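PDB 1UKU: periplasmic divalent cation tolerance protein CutA from Pyrococcus horikoshii, which takes part in resistance to heavy metals and, as a homotrimer, binds copper at the interface between two trimers. Local coordinates for residues Leu65-Arg68 against Ile69-His73; Glu90-Leu93 against Lys94-Ile97. All coordinates share one frame; numbering follows the deposited sequence.

Interactions 1 and 2 are both local, i to i+3 and i to i+4 contacts within single helices of a CutA1 subunit, whose core is a four-stranded antiparallel sheet with strand order 2-3-1-4. Interaction 1 covers the last two turns of helix 62-72 and the first residue beyond it and lies about 9 Å from the chain centre; interaction 2 occupies most of the terminal helix 90-99, about 19 Å out. Their centres are about 24 Å apart and their nearest atoms about 10 Å, without touching. Strand 44-57 meets both, through Thr57 and Leu55 for interaction 1 and Lys56 for interaction 2. Neither lies near the copper site at Asp48 and Lys49; each touches a different neighbouring subunit.

Interaction 1: Leu65-Arg68 against Ile69-His73; sequences LKER and IKELH
Arg68 and Glu71 form an i to i+3 salt bridge on this final stretch of helix 62-72, in which NH1 of Arg68 lies 2.9 Å from OE1 of Glu71. The N-H...O angle of 157° and a partner only 14° out of the guanidinium plane support a true bond, made through the anti lone pair of OE1. Bends at chi2 and chi3 curl the arginine round to this carboxylate, while its NH2 is held by Glu24. The other oxygen of Glu71, OE2, stands 2.5 Å from Glu67 OE1, so one of the two carboxyl groups probably holds a proton and donates it. A long salt bridge from Glu67 OE2 to Lys70 NZ, at 3.8 Å, extends this charged row. Regular i to i+4 backbone bonds run beneath it, but that from Leu72 N to Arg68 O is weak, consistent with the helix ending at Leu72, with His73 the first residue to leave helical phi/psi. On the buried side CD1 of Leu65 lies 3.8 Å from CD1 of Ile69, and both residues touch Leu21 of helix 11-23. Leu72 lies over one face of the Arg68 guanidinium, its CG offset toward the rim and 3.8 Å above the plane.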
ATOM      1  N   LEU A  65      15.559   5.108  11.483  1.00  9.12           N
ATOM      2  CA  LEU A  65      14.652   3.969  11.388  1.00  8.81           C
ATOM      3  C   LEU A  65      15.191   2.943  10.393  1.00  8.87           C
ATOM      4  O   LEU A  65      15.164   1.748  10.642  1.00  8.41           O
ATOM      5  CB  LEU A  65      13.259   4.435  10.972  1.00  8.10           C
ATOM      6  CG  LEU A  65      12.253   3.318  10.661  1.00  7.82           C
ATOM      7  CD1 LEU A  65      12.065   2.405  11.845  1.00  8.92           C
ATOM      8  CD2 LEU A  65      10.948   3.898  10.187  1.00  7.69           C
ATOM      9  N   LYS A  66      15.678   3.426   9.254  1.00  9.38           N
ATOM     10  CA  LYS A  66      16.230   2.557   8.242  1.00  9.26           C
ATOM     11  C   LYS A  66      17.400   1.763   8.812  1.00  9.71           C
ATOM     12  O   LYS A  66      17.491   0.551   8.601  1.00  8.91           O
ATOM     13  CB  LYS A  66      16.685   3.359   7.046  1.00  9.98           C
ATOM     14  CG  LYS A  66      17.296   2.473   5.966  1.00 12.08           C
ATOM     15  CD  LYS A  66      17.782   3.230   4.762  1.00 15.66           C
ATOM     16  CE  LYS A  66      19.259   3.306   4.787  1.00 20.58           C
ATOM     17  NZ  LYS A  66      19.699   4.637   4.444  1.00 19.69           N
ATOM     18  N   GLU A  67      18.282   2.422   9.556  1.00 10.52           N
ATOM     19  CA  GLU A  67      19.407   1.700  10.161  1.00 10.29           C
ATOM     20  C   GLU A  67      18.937   0.661  11.154  1.00 10.18           C
ATOM     21  O   GLU A  67      19.442  -0.469  11.148  1.00  9.73           O
ATOM     22  CB  GLU A  67      20.369   2.660  10.869  1.00 11.80           C
ATOM     23  CG  GLU A  67      21.515   1.953  11.609  1.00 13.95           C
ATOM     24  CD  GLU A  67      22.451   1.115  10.726  1.00 18.62           C
ATOM     25  OE1 GLU A  67      23.075   0.137  11.245  1.00 22.75           O
ATOM     26  OE2 GLU A  67      22.598   1.363   9.519  1.00 17.81           O
ATOM     27  N   ARG A  68      17.959   1.005  11.991  1.00 10.35           N
ATOM     28  CA  ARG A  68      17.464   0.038  12.951  1.00 10.53           C
ATOM     29  C   ARG A  68      16.791  -1.160  12.273  1.00  9.96           C
ATOM     30  O   ARG A  68      16.980  -2.305  12.698  1.00 10.06           O
ATOM     31  CB  ARG A  68      16.558   0.685  13.990  1.00 10.66           C
ATOM     32  CG  ARG A  68      17.304   1.375  15.086  1.00 16.01           C
ATOM     33  CD  ARG A  68      18.260   0.454  15.873  1.00 15.85           C
ATOM     34  NE  ARG A  68      17.649  -0.379  16.907  1.00 15.77           N
ATOM     35  CZ  ARG A  68      18.038  -1.616  17.232  1.00 15.96           C
ATOM     36  NH1 ARG A  68      19.010  -2.230  16.575  1.00 18.60           N
ATOM     37  NH2 ARG A  68      17.449  -2.248  18.224  1.00 17.24           N
ATOM     38  N   ILE A  69      16.046  -0.926  11.207  1.00  8.93           N
ATOM     39  CA  ILE A  69      15.459  -2.045  10.510  1.00  9.47           C
ATOM     40  C   ILE A  69      16.552  -2.921   9.939  1.00  9.63           C
ATOM     41  O   ILE A  69      16.439  -4.143  10.013  1.00 10.74           O
ATOM     42  CB  ILE A  69      14.471  -1.582   9.433  1.00  8.46           C
ATOM     43  CG1 ILE A  69      13.240  -0.939  10.092  1.00  7.80           C
ATOM     44  CG2 ILE A  69      14.027  -2.774   8.547  1.00 10.19           C
ATOM     45  CD1 ILE A  69      12.367  -0.167   9.096  1.00  8.55           C
ATOM     46  N   LYS A  70      17.604  -2.326   9.378  1.00 10.47           N
ATOM     47  CA  LYS A  70      18.699  -3.140   8.840  1.00 10.81           C
ATOM     48  C   LYS A  70      19.262  -4.032   9.937  1.00 11.47           C
ATOM     49  O   LYS A  70      19.559  -5.188   9.709  1.00 13.90           O
ATOM     50  CB  LYS A  70      19.806  -2.255   8.251  1.00 11.34           C
ATOM     51  CG  LYS A  70      19.448  -1.606   6.941  1.00 13.10           C
ATOM     52  CD  LYS A  70      20.369  -0.453   6.604  1.00 17.41           C
ATOM     53  CE  LYS A  70      21.733  -0.909   6.209  1.00 21.18           C
ATOM     54  NZ  LYS A  70      22.561   0.301   5.911  1.00 23.19           N
ATOM     55  N   GLU A  71      19.411  -3.457  11.123  1.00 10.99           N
ATOM     56  CA  GLU A  71      19.997  -4.149  12.261  1.00 12.04           C
ATOM     57  C   GLU A  71      19.083  -5.210  12.862  1.00 12.48           C
ATOM     58  O   GLU A  71      19.553  -6.144  13.527  1.00 15.27           O
ATOM     59  CB  GLU A  71      20.374  -3.149  13.343  1.00 11.84           C
ATOM     60  CG  GLU A  71      21.567  -2.303  12.969  1.00 12.07           C
ATOM     61  CD  GLU A  71      21.730  -1.118  13.880  1.00 14.62           C
ATOM     62  OE1 GLU A  71      20.964  -0.960  14.840  1.00 15.42           O
ATOM     63  OE2 GLU A  71      22.669  -0.326  13.627  1.00 17.92           O
ATOM     64  N   LEU A  72      17.777  -5.087  12.656  1.00 11.36           N
ATOM     65  CA  LEU A  72      16.823  -6.032  13.250  1.00 11.28           C
ATOM     66  C   LEU A  72      16.269  -7.076  12.267  1.00 10.81           C
ATOM     67  O   LEU A  72      15.660  -8.068  12.688  1.00 11.67           O
ATOM     68  CB  LEU A  72      15.646  -5.278  13.866  1.00 11.82           C
ATOM     69  CG  LEU A  72      16.024  -4.440  15.079  1.00 11.57           C
ATOM     70  CD1 LEU A  72      14.856  -3.535  15.466  1.00 12.33           C
ATOM     71  CD2 LEU A  72      16.394  -5.312  16.256  1.00 13.86           C
ATOM     72  N   HIS A  73      16.509  -6.876  10.991  1.00 10.16           N
ATOM     73  CA  HIS A  73      15.745  -7.616   9.979  1.00  9.56           C
ATOM     74  C   HIS A  73      16.266  -9.035   9.817  1.00 10.80           C
ATOM     75  O   HIS A  73      17.480  -9.243   9.767  1.00 10.63           O
ATOM     76  CB  HIS A  73      15.805  -6.918   8.624  1.00  9.25           C
ATOM     77  CG  HIS A  73      14.584  -7.158   7.793  1.00  8.78           C
ATOM     78  ND1 HIS A  73      14.262  -8.390   7.275  1.00  9.76           N
ATOM     79  CD2 HIS A  73      13.586  -6.317   7.442  1.00  8.55           C
ATOM     80  CE1 HIS A  73      13.094  -8.302   6.652  1.00  8.04           C
ATOM     81  NE2 HIS A  73      12.665  -7.049   6.746  1.00  8.64           N
TER

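Interaction 2: Glu90-Leu93 against Lys94-Ile97; sequences EDYL and KWLI
Tyr92 and Trp95 make the tight part of this contact, an i to i+3 aromatic pair on the amphipathic C-terminal helix 90-99. Ring atom CE1 of Tyr92 comes within 3.7 Å of Trp95 CE3, and the phenol oxygen OH lies equally close to CZ3 of the indole. With the six-membered rings' centroids 5.4 Å apart and their planes at 42°, the rings meet obliquely. Both side chains leave the helix with CG anti to the backbone N (chi1 -176° and 173°); with the i to i+3 spacing, this brings the two rings side by side along the helix. Leu96 adds its CD1 to the tyrosine at CE2, 4.1 Å away. A second apolar pair, Leu93 with Ile97, meets through CG and CD1 at 4.0 Å. Regular backbone bonds join the turns, the longest being Trp95 N to Asp91 O at 3.2 Å.

The solvent side is looser. Glu90 and Lys94 are exposed, and their charged ends, OE2 and NZ, remain 5.1 Å apart, too far for direct contact; OE2 comes nearest to Lys94 CB instead. Asp91 OD1 is hydrogen-bonded to Asn89 ND2, just before the helix.

Around the helix, Tyr92 and Leu96 rest on Lys56 of strand 44-57, Leu93 and Leu96 touch Met1, and a neighbouring subunit of the trimer packs Pro78 on Tyr92 and Tyr39 on Trp95.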
ATOM      1  N   GLU A  90      -4.652  16.636  10.334  1.00 11.64           N
ATOM      2  CA  GLU A  90      -3.793  17.144  11.389  1.00 12.31           C
ATOM      3  C   GLU A  90      -3.871  16.424  12.725  1.00 11.98           C
ATOM      4  O   GLU A  90      -2.848  16.291  13.375  1.00 12.41           O
ATOM      5  CB  GLU A  90      -4.091  18.629  11.618  1.00 13.75           C
ATOM      6  CG  GLU A  90      -3.407  19.205  12.843  1.00 17.07           C
ATOM      7  CD  GLU A  90      -1.897  19.175  12.739  1.00 19.74           C
ATOM      8  OE1 GLU A  90      -1.388  18.972  11.618  1.00 22.30           O
ATOM      9  OE2 GLU A  90      -1.218  19.349  13.775  1.00 24.17           O
ATOM     10  N   ASP A  91      -5.061  16.023  13.156  1.00 12.71           N
ATOM     11  CA  ASP A  91      -5.185  15.349  14.454  1.00 12.82           C
ATOM     12  C   ASP A  91      -4.342  14.054  14.489  1.00 11.78           C
ATOM     13  O   ASP A  91      -3.697  13.719  15.490  1.00 11.41           O
ATOM     14  CB  ASP A  91      -6.653  15.068  14.841  1.00 14.18           C
ATOM     15  CG  ASP A  91      -7.487  14.474  13.711  1.00 19.19           C
ATOM     16  OD1 ASP A  91      -7.426  14.954  12.543  1.00 25.69           O
ATOM     17  OD2 ASP A  91      -8.282  13.520  13.912  1.00 25.84           O
ATOM     18  N   TYR A  92      -4.319  13.337  13.375  1.00 10.75           N
ATOM     19  CA  TYR A  92      -3.503  12.150  13.299  1.00  9.96           C
ATOM     20  C   TYR A  92      -2.010  12.497  13.307  1.00  9.30           C
ATOM     21  O   TYR A  92      -1.210  11.855  13.991  1.00  9.06           O
ATOM     22  CB  TYR A  92      -3.851  11.319  12.066  1.00 10.47           C
ATOM     23  CG  TYR A  92      -3.075  10.038  12.037  1.00 10.76           C
ATOM     24  CD1 TYR A  92      -3.483   8.959  12.783  1.00 12.81           C
ATOM     25  CD2 TYR A  92      -1.896   9.930  11.312  1.00 12.54           C
ATOM     26  CE1 TYR A  92      -2.753   7.778  12.771  1.00 14.33           C
ATOM     27  CE2 TYR A  92      -1.161   8.776  11.318  1.00 15.60           C
ATOM     28  CZ  TYR A  92      -1.612   7.705  12.022  1.00 15.39           C
ATOM     29  OH  TYR A  92      -0.868   6.533  12.026  1.00 19.97           O
ATOM     30  N   LEU A  93      -1.633  13.496  12.517  1.00  9.15           N
ATOM     31  CA  LEU A  93      -0.249  13.906  12.464  1.00  9.11           C
ATOM     32  C   LEU A  93       0.244  14.318  13.845  1.00  9.22           C
ATOM     33  O   LEU A  93       1.322  13.940  14.253  1.00  9.16           O
ATOM     34  CB  LEU A  93      -0.057  15.032  11.459  1.00  9.06           C
ATOM     35  CG  LEU A  93       1.377  15.485  11.249  1.00 10.21           C
ATOM     36  CD1 LEU A  93       2.284  14.346  10.767  1.00 11.89           C
ATOM     37  CD2 LEU A  93       1.293  16.614  10.244  1.00 11.33           C
ATOM     38  N   LYS A  94      -0.576  15.052  14.586  1.00  9.48           N
ATOM     39  CA  LYS A  94      -0.192  15.481  15.939  1.00 10.11           C
ATOM     40  C   LYS A  94       0.039  14.289  16.862  1.00  9.35           C
ATOM     41  O   LYS A  94       1.008  14.255  17.620  1.00  9.36           O
ATOM     42  CB  LYS A  94      -1.247  16.411  16.524  1.00 11.14           C
ATOM     43  CG  LYS A  94      -0.882  16.982  17.874  1.00 15.88           C
ATOM     44  CD  LYS A  94       0.435  17.750  17.791  1.00 20.53           C
ATOM     45  CE  LYS A  94       0.631  18.688  18.975  1.00 23.95           C
ATOM     46  NZ  LYS A  94       0.049  20.023  18.685  1.00 26.02           N
ATOM     47  N   TRP A  95      -0.843  13.305  16.771  1.00  9.77           N
ATOM     48  CA  TRP A  95      -0.707  12.086  17.542  1.00 10.27           C
ATOM     49  C   TRP A  95       0.584  11.352  17.168  1.00  9.82           C
ATOM     50  O   TRP A  95       1.323  10.929  18.011  1.00  9.74           O
ATOM     51  CB  TRP A  95      -1.930  11.179  17.300  1.00  9.73           C
ATOM     52  CG  TRP A  95      -1.793   9.832  17.935  1.00 12.22           C
ATOM     53  CD1 TRP A  95      -2.015   9.511  19.245  1.00 12.55           C
ATOM     54  CD2 TRP A  95      -1.375   8.626  17.298  1.00 11.95           C
ATOM     55  NE1 TRP A  95      -1.755   8.177  19.465  1.00 14.68           N
ATOM     56  CE2 TRP A  95      -1.378   7.605  18.277  1.00 10.54           C
ATOM     57  CE3 TRP A  95      -1.003   8.294  15.995  1.00 12.62           C
ATOM     58  CZ2 TRP A  95      -1.007   6.303  17.981  1.00 13.71           C
ATOM     59  CZ3 TRP A  95      -0.649   6.984  15.717  1.00 11.75           C
ATOM     60  CH2 TRP A  95      -0.642   6.026  16.690  1.00 11.61           C
ATOM     61  N   LEU A  96       0.851  11.224  15.879  1.00  8.99           N
ATOM     62  CA  LEU A  96       2.048  10.525  15.449  1.00  9.02           C
ATOM     63  C   LEU A  96       3.320  11.210  15.958  1.00  9.06           C
ATOM     64  O   LEU A  96       4.276  10.545  16.366  1.00  9.37           O
ATOM     65  CB  LEU A  96       2.033  10.424  13.918  1.00  9.06           C
ATOM     66  CG  LEU A  96       3.281   9.888  13.215  1.00  9.39           C
ATOM     67  CD1 LEU A  96       2.846   9.125  11.977  1.00 10.40           C
ATOM     68  CD2 LEU A  96       4.274  10.975  12.854  1.00 10.33           C
ATOM     69  N   ILE A  97       3.341  12.549  15.922  1.00  9.05           N
ATOM     70  CA  ILE A  97       4.492  13.294  16.450  1.00 10.41           C
ATOM     71  C   ILE A  97       4.620  13.076  17.970  1.00 10.57           C
ATOM     72  O   ILE A  97       5.708  12.848  18.502  1.00 10.20           O
ATOM     73  CB  ILE A  97       4.339  14.781  16.102  1.00 10.90           C
ATOM     74  CG1 ILE A  97       4.497  14.988  14.598  1.00 11.52           C
ATOM     75  CG2 ILE A  97       5.363  15.643  16.877  1.00 12.33           C
ATOM     76  CD1 ILE A  97       4.058  16.363  14.110  1.00 12.86           C
TER